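Local structure of putative molybdenum cofactor biosynthesis protein D2 (MoaD2) / thiamine S (Mycobacterium smegmatis, 6JC0) at residues Glu24-Glu29 and Glu41-Arg46; Tyr59-Val64 and Lys71-Pro76. The protein probably serves, as a small ubiquitin-like protein of the MoaD/ThiS family, as a sulfur carrier in molybdenum cofactor biosynthesis. All coordinates share one frame; numbering follows the deposited sequence.

Contact 1 of 2, residues Glu24-Glu29 and Glu41-Arg46; sequences ETESLE and ERLGAR
Glu26 on the edge strand and Arg46, in the loop that follows helix 36-44, carry the polar half of this contact. Their side chains come from opposite directions and form a salt bridge, with Arg46 NH2 2.9 Å from Glu26 OE2. The hydrogen bond within it is weak, its N-H...O angle only 135°, and the carboxylate and guanidinium planes stand 74° apart, far from the coplanar, two-pronged pairing these groups can adopt. Glu26 OE1 lies in the guanidinium plane at its edge, whereas OE2 approaches obliquely. The bend of the arginine chain at chi3 (-63°) turns its guanidinium back toward the strand.

Water extends the polar network. One molecule accepts from Arg46 NE at 2.9 Å and donates to the backbone O of Leu43 at 2.6 Å. The same water donates to Glu26 OE2 over a longer 3.3 Å. It thus joins the carboxylate, the guanidinium and the backbone carbonyl of Leu43. OE2 is also hydrogen-bonded to the hydroxyl of Tyr13 on the neighbouring strand 6-13, a further restraint on the glutamate.

Between the two segments the apolar contact is that of Leu28 with Leu43, whose side chains cross at a slant. Leu28 CD2 meets Leu43 CD2 at 4.0 Å, and the same Leu43 methyl also reaches Glu26 OE2, at 4.2 Å. Leu43 also packs on Tyr13. Alternate residues of strand 25-31, Glu26 and Leu28, therefore face helix 36-44, an arrangement characteristic of the ubiquitin-like beta-grasp fold, in which a mixed sheet packs against a helix.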
# COMPACT_ATOMS: atom_id res chain seq x y z
N GLU B 24 12.32 21.96 30.40
CA GLU B 24 11.18 21.13 30.05
C GLU B 24 9.93 21.55 30.82
O GLU B 24 8.81 21.35 30.36
CB GLU B 24 11.49 19.66 30.32
CG GLU B 24 12.70 19.15 29.56
CD GLU B 24 13.04 17.72 29.91
OE1 GLU B 24 12.19 16.83 29.69
OE2 GLU B 24 14.17 17.48 30.41
N THR B 25 10.14 22.14 31.98
CA THR B 25 9.04 22.53 32.84
C THR B 25 9.43 23.66 33.77
O THR B 25 10.61 23.88 34.05
CB THR B 25 8.53 21.33 33.68
OG1 THR B 25 7.26 21.66 34.27
CG2 THR B 25 9.53 21.00 34.79
N GLU B 26 8.44 24.40 34.24
CA GLU B 26 8.64 25.37 35.31
C GLU B 26 7.33 25.58 36.05
O GLU B 26 6.26 25.29 35.51
CB GLU B 26 9.17 26.70 34.78
CG GLU B 26 8.24 27.42 33.82
CD GLU B 26 8.77 28.78 33.39
OE1 GLU B 26 9.04 29.62 34.27
OE2 GLU B 26 8.91 29.01 32.17
N SER B 27 7.42 26.05 37.28
CA SER B 27 6.25 26.38 38.07
C SER B 27 6.16 27.89 38.21
O SER B 27 7.18 28.57 38.36
CB SER B 27 6.30 25.70 39.44
OG SER B 27 5.06 25.85 40.11
N LEU B 28 4.95 28.43 38.15
CA LEU B 28 4.78 29.86 38.04
C LEU B 28 3.61 30.39 38.86
O LEU B 28 2.53 29.80 38.87
CB LEU B 28 4.57 30.24 36.57
CG LEU B 28 5.30 31.49 36.10
CD1 LEU B 28 6.80 31.24 36.15
CD2 LEU B 28 4.85 31.86 34.70
N GLU B 29 3.82 31.52 39.53
CA GLU B 29 2.73 32.24 40.18
C GLU B 29 2.16 33.29 39.23
O GLU B 29 2.88 34.18 38.79
CB GLU B 29 3.20 32.90 41.47
CG GLU B 29 3.25 31.98 42.68
CD GLU B 29 3.63 32.72 43.96
OE1 GLU B 29 4.53 33.58 43.90
OE2 GLU B 29 3.01 32.44 45.01
N GLU B 41 2.12 35.45 26.92
CA GLU B 41 2.88 36.69 26.83
C GLU B 41 4.01 36.70 27.86
O GLU B 41 5.15 37.05 27.54
CB GLU B 41 1.98 37.91 27.04
CG GLU B 41 1.01 38.19 25.91
CD GLU B 41 0.10 39.38 26.21
OE1 GLU B 41 -0.04 39.74 27.40
OE2 GLU B 41 -0.47 39.94 25.26
N ARG B 42 3.69 36.32 29.09
CA ARG B 42 4.67 36.32 30.17
C ARG B 42 5.72 35.23 29.97
O ARG B 42 6.89 35.43 30.28
CB ARG B 42 3.97 36.16 31.52
CG ARG B 42 3.08 37.34 31.88
CD ARG B 42 2.34 37.11 33.19
NE ARG B 42 1.53 38.27 33.57
CZ ARG B 42 2.01 39.34 34.20
NH1 ARG B 42 1.20 40.35 34.51
NH2 ARG B 42 3.29 39.40 34.53
N LEU B 43 5.30 34.09 29.43
CA LEU B 43 6.25 33.03 29.10
C LEU B 43 7.23 33.47 28.02
O LEU B 43 8.41 33.12 28.05
CB LEU B 43 5.51 31.77 28.64
CG LEU B 43 4.59 31.05 29.62
CD1 LEU B 43 4.04 29.78 28.97
CD2 LEU B 43 5.31 30.74 30.92
N GLY B 44 6.73 34.25 27.06
CA GLY B 44 7.54 34.66 25.93
C GLY B 44 8.56 35.72 26.27
O GLY B 44 9.52 35.93 25.53
N ALA B 45 8.36 36.39 27.40
CA ALA B 45 9.27 37.44 27.83
C ALA B 45 10.65 36.87 28.19
O ALA B 45 11.62 37.61 28.31
CB ALA B 45 8.68 38.20 29.00
N ARG B 46 10.71 35.55 28.36
CA ARG B 46 11.97 34.86 28.66
C ARG B 46 13.05 35.19 27.63
O ARG B 46 14.09 35.75 27.97
CB ARG B 46 11.73 33.35 28.72
CG ARG B 46 12.99 32.52 28.95
CD ARG B 46 12.67 31.04 29.11
NE ARG B 46 11.84 30.79 30.29
CZ ARG B 46 12.33 30.48 31.49
NH1 ARG B 46 13.63 30.37 31.67
NH2 ARG B 46 11.50 30.28 32.51
O HOH W 1 9.07 31.28 29.82

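Contact 2 of 2, residues Tyr59-Val64 and Lys71-Pro76; sequences YLCDEV and KPLVTP
Cys61 and Lys71 meet thiol against aliphatic chain: the sulfur lies beside the far methylenes of the lysine, with SG 3.6 Å from Lys71 CE and 4.1 Å from Lys71 CD. The CB of Cys61 adds a contact of 3.9 Å to the same CE, so the whole short side chain rests against the outer part of the long one. Lys71 is extended up to CE, which carries its methylenes across to the cysteine, and then bends at chi4 (67°), placing NZ off the line of the preceding chain. The lysine thus contributes to this packing with carbon and not with its charge.

Leu73 approaches the same sulfur by one branch, its CD2 standing 4.1 Å from Cys61 SG. The two partners come from different directions: Lys71 CE flanks the CB-SG bond, at about 84° to it, while the leucine methyl sits further round toward the far end of the sulfur, at about 122°.

Farther along, a water spans the two segments, donating to Asp62 OD2 at 2.8 Å and to the backbone O of Pro76 at 2.6 Å. OD1 accepts from the backbone N of Thr78, so that Asp62 ties its type I' turn, the tight hairpin joining strands 58-61 and 64-65, to the start of strand 77-82.

Leu73 also packs on Leu39 of helix 36-44, and Cys61 touches Gln77 and Val66. From the sheet side, then, Cys61 packs against Lys71 and Leu73 of the segment beside the helix, within the beta-grasp fold.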
# COMPACT_ATOMS: atom_id res chain seq x y z
N TYR B 59 -2.20 24.75 22.92
CA TYR B 59 -2.09 24.63 24.37
C TYR B 59 -3.10 23.68 24.98
O TYR B 59 -4.25 23.59 24.53
CB TYR B 59 -2.21 26.01 25.02
CG TYR B 59 -1.18 26.98 24.50
CD1 TYR B 59 0.09 27.05 25.06
CD2 TYR B 59 -1.46 27.81 23.42
CE1 TYR B 59 1.05 27.93 24.57
CE2 TYR B 59 -0.51 28.69 22.92
CZ TYR B 59 0.74 28.74 23.50
OH TYR B 59 1.68 29.61 23.01
N LEU B 60 -2.66 22.95 26.00
CA LEU B 60 -3.54 22.13 26.82
C LEU B 60 -3.57 22.64 28.25
O LEU B 60 -2.55 23.06 28.78
CB LEU B 60 -3.09 20.67 26.80
CG LEU B 60 -2.62 20.06 25.49
CD1 LEU B 60 -2.05 18.68 25.74
CD2 LEU B 60 -3.76 20.00 24.47
N CYS B 61 -4.75 22.61 28.86
CA CYS B 61 -4.88 22.84 30.30
C CYS B 61 -5.33 21.54 30.93
O CYS B 61 -6.44 21.08 30.67
CB CYS B 61 -5.88 23.96 30.59
SG CYS B 61 -5.31 25.62 30.16
N ASP B 62 -4.47 20.94 31.76
CA ASP B 62 -4.69 19.59 32.26
C ASP B 62 -4.98 18.65 31.09
O ASP B 62 -5.94 17.87 31.12
CB ASP B 62 -5.82 19.55 33.29
CG ASP B 62 -5.47 20.28 34.57
OD1 ASP B 62 -4.27 20.50 34.83
OD2 ASP B 62 -6.40 20.64 35.33
N GLU B 63 -4.16 18.76 30.05
CA GLU B 63 -4.27 17.95 28.83
C GLU B 63 -5.61 18.05 28.11
O GLU B 63 -5.97 17.16 27.34
CB GLU B 63 -3.96 16.48 29.15
CG GLU B 63 -2.53 16.25 29.63
CD GLU B 63 -2.16 14.78 29.72
OE1 GLU B 63 -3.08 13.93 29.67
OE2 GLU B 63 -0.96 14.48 29.85
N VAL B 64 -6.35 19.13 28.34
CA VAL B 64 -7.54 19.43 27.55
C VAL B 64 -7.25 20.61 26.63
O VAL B 64 -6.80 21.66 27.09
CB VAL B 64 -8.76 19.77 28.44
CG1 VAL B 64 -9.96 20.16 27.58
CG2 VAL B 64 -9.11 18.59 29.34
N LYS B 71 -9.47 32.06 27.86
CA LYS B 71 -9.76 31.20 29.01
C LYS B 71 -9.01 31.63 30.26
O LYS B 71 -7.78 31.65 30.27
CB LYS B 71 -9.41 29.75 28.69
CG LYS B 71 -9.43 28.83 29.91
CD LYS B 71 -8.89 27.45 29.57
CE LYS B 71 -8.75 26.58 30.81
NZ LYS B 71 -10.06 26.25 31.41
N PRO B 72 -9.75 31.99 31.32
CA PRO B 72 -9.14 32.42 32.57
C PRO B 72 -8.52 31.27 33.36
O PRO B 72 -9.11 30.19 33.43
CB PRO B 72 -10.31 33.04 33.35
CG PRO B 72 -11.42 33.20 32.34
CD PRO B 72 -11.22 32.10 31.35
N LEU B 73 -7.36 31.51 33.95
CA LEU B 73 -6.73 30.54 34.84
C LEU B 73 -7.05 30.90 36.29
O LEU B 73 -6.50 31.85 36.83
CB LEU B 73 -5.21 30.51 34.60
CG LEU B 73 -4.81 30.11 33.17
CD1 LEU B 73 -3.37 30.49 32.86
CD2 LEU B 73 -5.02 28.61 32.96
N VAL B 74 -7.95 30.14 36.92
CA VAL B 74 -8.45 30.50 38.24
C VAL B 74 -8.22 29.41 39.28
O VAL B 74 -8.68 29.52 40.42
CB VAL B 74 -9.95 30.82 38.20
CG1 VAL B 74 -10.20 32.07 37.36
CG2 VAL B 74 -10.73 29.64 37.66
N THR B 75 -7.49 28.38 38.89
CA THR B 75 -7.25 27.23 39.74
C THR B 75 -5.90 26.65 39.36
O THR B 75 -5.51 26.71 38.20
CB THR B 75 -8.37 26.17 39.60
OG1 THR B 75 -7.98 24.95 40.23
CG2 THR B 75 -8.68 25.90 38.13
N PRO B 76 -5.14 26.12 40.35
CA PRO B 76 -3.84 25.51 40.07
C PRO B 76 -3.96 24.48 38.95
O PRO B 76 -4.89 23.68 38.95
CB PRO B 76 -3.48 24.85 41.40
CG PRO B 76 -4.15 25.71 42.42
CD PRO B 76 -5.45 26.13 41.79
O HOH W 2 -6.06 21.55 37.94

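How the contacts relate
Contacts 1 and 2 follow one another along the chain and lie at different parts of one small fold, their centres 14 Å apart and their nearest atoms about 6 Å apart without touching. Both reach the same mixed sheet: contact 1 through the outermost strand 25-31, contact 2 through strand 58-61, with strands 6-13 and 77-82 between them. Helix 36-44 is the common element, supplying Leu43 to contact 1 and packing through Leu39 on Leu73 of contact 2. Together they illustrate how two separate strands of a beta-grasp sheet pack on one helix and the segment beside it: a water-bridged salt bridge beside a leucine pair in contact 1, chiefly apolar packing in contact 2.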